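Local coordinates for CRISPR system Cmr subunit Cmr5 (Thermus thermophilus HB8, PDB 2ZOP), which probably forms part of the Cmr ribonucleoprotein complex, which works in CRISPR defence against viruses and other mobile genetic elements, at residues A85-L88 and Q89-L93; N64-A67 and Q68-Y72. All coordinates share one frame; numbering follows the deposited sequence.

Contact 1. Residues A85-L88 and Q89-L93; sequences AELL and QYLRL
A85 and Y90 close a small hydrophobic staple at the start of helix 87-111: E86 is the N-cap, and the residue before it meets the fourth residue of the helix, CB of A85 lying 4.1 Å from CB of Y90. The short A85 methyl rests beside the first turn and also packs 3.8 Å from CB of Q89. Backbone bonds then start the helical ladder, each running from a donor to the carbonyl four residues earlier: N of Y90 to O of E86 (2.9 Å), N of L91 to O of L87 and N of R92 to O of L88. Among the apolar pairs, L87 and L91 stand one turn apart. With CG trans to the backbone N (chi1 -169°), the L87 branch is carried toward the next turn, its CG 4.1 Å from CD1 of L91, the two side chains crossing at a slant. Leucines suit this stripe because a second subunit packs against it: L87 meets A42, L88 meets F50 and L91 meets L38 of that subunit. Y90 instead serves its own chain, its side chain against L44 and its hydroxyl hydrogen-bonded to the backbone N of S45. R92, an exposed residue, bends at chi3 (66°), and CA of Q89 lies 4.2 Å above one face of its guanidinium, toward the rim.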
loop_
_atom_site.group_PDB
_atom_site.type_symbol
_atom_site.label_atom_id
_atom_site.label_comp_id
_atom_site.label_asym_id
_atom_site.label_seq_id
_atom_site.Cartn_x
_atom_site.Cartn_y
_atom_site.Cartn_z
ATOM N N ALA A 85 -10.367 -8.529 13.519
ATOM C CA ALA A 85 -9.219 -9.370 13.185
ATOM C C ALA A 85 -7.855 -8.814 13.557
ATOM O O ALA A 85 -7.572 -7.633 13.352
ATOM C CB ALA A 85 -9.234 -9.688 11.711
ATOM N N GLU A 86 -7.011 -9.677 14.114
ATOM C CA GLU A 86 -5.651 -9.280 14.454
ATOM C C GLU A 86 -4.947 -9.236 13.107
ATOM O O GLU A 86 -5.513 -9.684 12.108
ATOM C CB GLU A 86 -4.997 -10.300 15.394
ATOM C CG GLU A 86 -5.515 -10.248 16.834
ATOM C CD GLU A 86 -5.399 -8.857 17.458
ATOM O OE1 GLU A 86 -4.470 -8.104 17.096
ATOM O OE2 GLU A 86 -6.235 -8.517 18.325
ATOM N N LEU A 87 -3.725 -8.714 13.067
ATOM C CA LEU A 87 -3.003 -8.555 11.806
ATOM C C LEU A 87 -2.996 -9.687 10.784
ATOM O O LEU A 87 -3.372 -9.480 9.627
ATOM C CB LEU A 87 -1.558 -8.127 12.078
ATOM C CG LEU A 87 -0.799 -7.679 10.823
ATOM C CD1 LEU A 87 -1.579 -6.564 10.126
ATOM C CD2 LEU A 87 0.592 -7.202 11.198
ATOM N N LEU A 88 -2.563 -10.875 11.189
ATOM C CA LEU A 88 -2.497 -12.001 10.266
ATOM C C LEU A 88 -3.863 -12.368 9.726
ATOM O O LEU A 88 -4.025 -12.650 8.537
ATOM C CB LEU A 88 -1.902 -13.229 10.954
ATOM C CG LEU A 88 -0.484 -13.124 11.509
ATOM C CD1 LEU A 88 -0.026 -14.519 11.922
ATOM C CD2 LEU A 88 0.454 -12.547 10.455
ATOM N N GLN A 89 -4.845 -12.386 10.611
ATOM C CA GLN A 89 -6.191 -12.730 10.209
ATOM C C GLN A 89 -6.720 -11.675 9.237
ATOM O O GLN A 89 -7.436 -12.002 8.288
ATOM C CB GLN A 89 -7.094 -12.825 11.444
ATOM C CG GLN A 89 -6.721 -13.941 12.428
ATOM C CD GLN A 89 -5.300 -13.819 12.986
ATOM O OE1 GLN A 89 -4.868 -12.742 13.411
ATOM N NE2 GLN A 89 -4.572 -14.936 12.995
ATOM N N TYR A 90 -6.352 -10.415 9.469
ATOM C CA TYR A 90 -6.798 -9.314 8.617
ATOM C C TYR A 90 -6.190 -9.439 7.229
ATOM O O TYR A 90 -6.854 -9.188 6.225
ATOM C CB TYR A 90 -6.397 -7.970 9.228
ATOM C CG TYR A 90 -6.906 -6.758 8.474
ATOM C CD1 TYR A 90 -8.239 -6.342 8.586
ATOM C CD2 TYR A 90 -6.056 -6.028 7.638
ATOM C CE1 TYR A 90 -8.709 -5.218 7.881
ATOM C CE2 TYR A 90 -6.515 -4.914 6.933
ATOM C CZ TYR A 90 -7.838 -4.515 7.060
ATOM O OH TYR A 90 -8.259 -3.393 6.379
ATOM N N LEU A 91 -4.920 -9.831 7.171
ATOM C CA LEU A 91 -4.250 -9.975 5.886
ATOM C C LEU A 91 -4.805 -11.183 5.143
ATOM O O LEU A 91 -4.950 -11.152 3.923
ATOM C CB LEU A 91 -2.743 -10.111 6.083
ATOM C CG LEU A 91 -2.079 -8.847 6.635
ATOM C CD1 LEU A 91 -0.634 -9.132 6.992
ATOM C CD2 LEU A 91 -2.164 -7.742 5.604
ATOM N N ARG A 92 -5.112 -12.244 5.888
ATOM C CA ARG A 92 -5.681 -13.451 5.303
ATOM C C ARG A 92 -7.079 -13.138 4.776
ATOM O O ARG A 92 -7.449 -13.554 3.674
ATOM C CB ARG A 92 -5.777 -14.568 6.347
ATOM C CG ARG A 92 -6.534 -15.798 5.844
ATOM C CD ARG A 92 -6.250 -17.040 6.678
ATOM N NE ARG A 92 -6.740 -16.936 8.051
ATOM C CZ ARG A 92 -5.957 -16.980 9.126
ATOM N NH1 ARG A 92 -4.644 -17.120 8.987
ATOM N NH2 ARG A 92 -6.486 -16.898 10.339
ATOM N N LEU A 93 -7.861 -12.410 5.568
ATOM C CA LEU A 93 -9.213 -12.052 5.153
ATOM C C LEU A 93 -9.126 -11.206 3.891
ATOM O O LEU A 93 -9.930 -11.351 2.963
ATOM C CB LEU A 93 -9.927 -11.271 6.252
ATOM C CG LEU A 93 -11.375 -10.895 5.937
ATOM C CD1 LEU A 93 -12.189 -12.161 5.691
ATOM C CD2 LEU A 93 -11.955 -10.077 7.097
#

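Contact 2. Residues N64-A67 and Q68-Y72; sequences NDLA and QVLGY
The carbonyl O of A67 takes the N-H of Y72 at 2.8 Å, the bond that spans the Schellman motif ending helix 57-69. Its companion, N of G71 to O of Q68, is also 2.8 Å long. G71 makes the reversal possible: at phi 97° a CB would be jammed against the preceding carbonyl oxygen, so glycine fits the place. Y72 adds an apolar clasp across the motif, the alanine methyl forming its other half, with CB of A67 standing 4.2 Å from CB of Y72. The same A67 oxygen lies in the plane of the tyrosine ring at its edge, 3.7 Å from CD2 of Y72. Upstream, ordinary helical bonds join N64 to Q68, D65 to V69 and L66 to L70. L66 and L70 run side by side and point the same way, with CD2 of L66 3.8 Å from CD1 of L70, and both turn apolar surface to helix 87-111. CG2 of V69, trans to its carbonyl carbon, lies 3.3 Å from O of D65. The polar ends turn elsewhere, D65 OD2 to the hydroxyl of Y28 and N64 OD1 to the backbone N of L75, which ties the helix to the start of the next. The apolar side chains face three helices: L66 and V69 meet F104 and L70 meets V97 on helix 87-111, L70 also touches W8 on helix 4-19, and Y72 packs on L78 and A81 of helix 75-84.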
loop_
_atom_site.group_PDB
_atom_site.type_symbol
_atom_site.label_atom_id
_atom_site.label_comp_id
_atom_site.label_asym_id
_atom_site.label_seq_id
_atom_site.Cartn_x
_atom_site.Cartn_y
_atom_site.Cartn_z
ATOM N N ASN A 64 -23.064 -7.353 -0.195
ATOM C CA ASN A 64 -23.734 -8.408 0.551
ATOM C C ASN A 64 -23.552 -9.757 -0.145
ATOM O O ASN A 64 -23.324 -10.763 0.509
ATOM C CB ASN A 64 -25.223 -8.072 0.726
ATOM C CG ASN A 64 -25.462 -7.040 1.815
ATOM O OD1 ASN A 64 -24.911 -7.138 2.911
ATOM N ND2 ASN A 64 -26.294 -6.046 1.522
ATOM N N ASP A 65 -23.641 -9.779 -1.472
ATOM C CA ASP A 65 -23.447 -11.021 -2.212
ATOM C C ASP A 65 -22.054 -11.593 -1.944
ATOM O O ASP A 65 -21.901 -12.781 -1.667
ATOM C CB ASP A 65 -23.604 -10.791 -3.716
ATOM C CG ASP A 65 -25.049 -10.556 -4.126
ATOM O OD1 ASP A 65 -25.945 -10.694 -3.268
ATOM O OD2 ASP A 65 -25.292 -10.245 -5.308
ATOM N N LEU A 66 -21.038 -10.746 -2.035
ATOM C CA LEU A 66 -19.673 -11.193 -1.805
ATOM C C LEU A 66 -19.516 -11.732 -0.392
ATOM O O LEU A 66 -18.919 -12.789 -0.191
ATOM C CB LEU A 66 -18.683 -10.050 -2.063
ATOM C CG LEU A 66 -17.202 -10.393 -1.822
ATOM C CD1 LEU A 66 -16.306 -9.584 -2.733
ATOM C CD2 LEU A 66 -16.870 -10.126 -0.372
ATOM N N ALA A 67 -20.056 -11.022 0.593
ATOM C CA ALA A 67 -19.950 -11.486 1.970
ATOM C C ALA A 67 -20.620 -12.856 2.129
ATOM O O ALA A 67 -20.134 -13.703 2.876
ATOM C CB ALA A 67 -20.586 -10.475 2.926
ATOM N N GLN A 68 -21.727 -13.081 1.425
ATOM C CA GLN A 68 -22.413 -14.364 1.548
ATOM C C GLN A 68 -21.599 -15.462 0.877
ATOM O O GLN A 68 -21.502 -16.577 1.392
ATOM C CB GLN A 68 -23.826 -14.269 0.961
ATOM C CG GLN A 68 -24.749 -13.439 1.845
ATOM C CD GLN A 68 -26.075 -13.073 1.185
ATOM O OE1 GLN A 68 -26.982 -12.580 1.850
ATOM N NE2 GLN A 68 -26.184 -13.294 -0.114
ATOM N N VAL A 69 -20.996 -15.139 -0.262
ATOM C CA VAL A 69 -20.158 -16.107 -0.957
ATOM C C VAL A 69 -19.040 -16.555 -0.016
ATOM O O VAL A 69 -18.657 -17.721 -0.010
ATOM C CB VAL A 69 -19.548 -15.490 -2.223
ATOM C CG1 VAL A 69 -18.397 -16.336 -2.729
ATOM C CG2 VAL A 69 -20.618 -15.390 -3.285
ATOM N N LEU A 70 -18.523 -15.626 0.784
ATOM C CA LEU A 70 -17.467 -15.962 1.720
ATOM C C LEU A 70 -17.980 -16.659 2.981
ATOM O O LEU A 70 -17.195 -17.039 3.837
ATOM C CB LEU A 70 -16.669 -14.715 2.096
ATOM C CG LEU A 70 -15.806 -14.125 0.976
ATOM C CD1 LEU A 70 -15.030 -12.932 1.511
ATOM C CD2 LEU A 70 -14.846 -15.181 0.449
ATOM N N GLY A 71 -19.296 -16.819 3.097
ATOM C CA GLY A 71 -19.846 -17.503 4.254
ATOM C C GLY A 71 -20.351 -16.636 5.392
ATOM O O GLY A 71 -20.713 -17.158 6.453
ATOM N N TYR A 72 -20.376 -15.321 5.190
ATOM C CA TYR A 72 -20.867 -14.406 6.219
ATOM C C TYR A 72 -22.340 -14.127 5.955
ATOM O O TYR A 72 -22.825 -14.353 4.849
ATOM C CB TYR A 72 -20.078 -13.093 6.179
ATOM C CG TYR A 72 -18.637 -13.268 6.592
ATOM C CD1 TYR A 72 -18.268 -13.216 7.934
ATOM C CD2 TYR A 72 -17.650 -13.532 5.645
ATOM C CE1 TYR A 72 -16.942 -13.427 8.323
ATOM C CE2 TYR A 72 -16.335 -13.741 6.016
ATOM C CZ TYR A 72 -15.982 -13.689 7.351
ATOM O OH TYR A 72 -14.668 -13.891 7.713
#

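Contact 2 comes first along the chain, at the C-terminal end of helix 57-69; helix 75-84 follows, and contact 1 then opens helix 87-111. Their centres lie about 17 Å apart, yet they meet directly where CD1 of L93 packs 3.6 Å from OH of Y72. Both of these residues also touch L78, so helix 75-84 joins the two in one all-helical fold. Contact 2 lies nearer the middle of the chain, its centre about 7 Å from the chain centre against about 17 Å for contact 1. The outer one faces a second subunit of the homotrimer, whereas no other chain of the assembly touches 64-72: contact 1 serves both the subunit interface and its own chain's packing, contact 2 the latter.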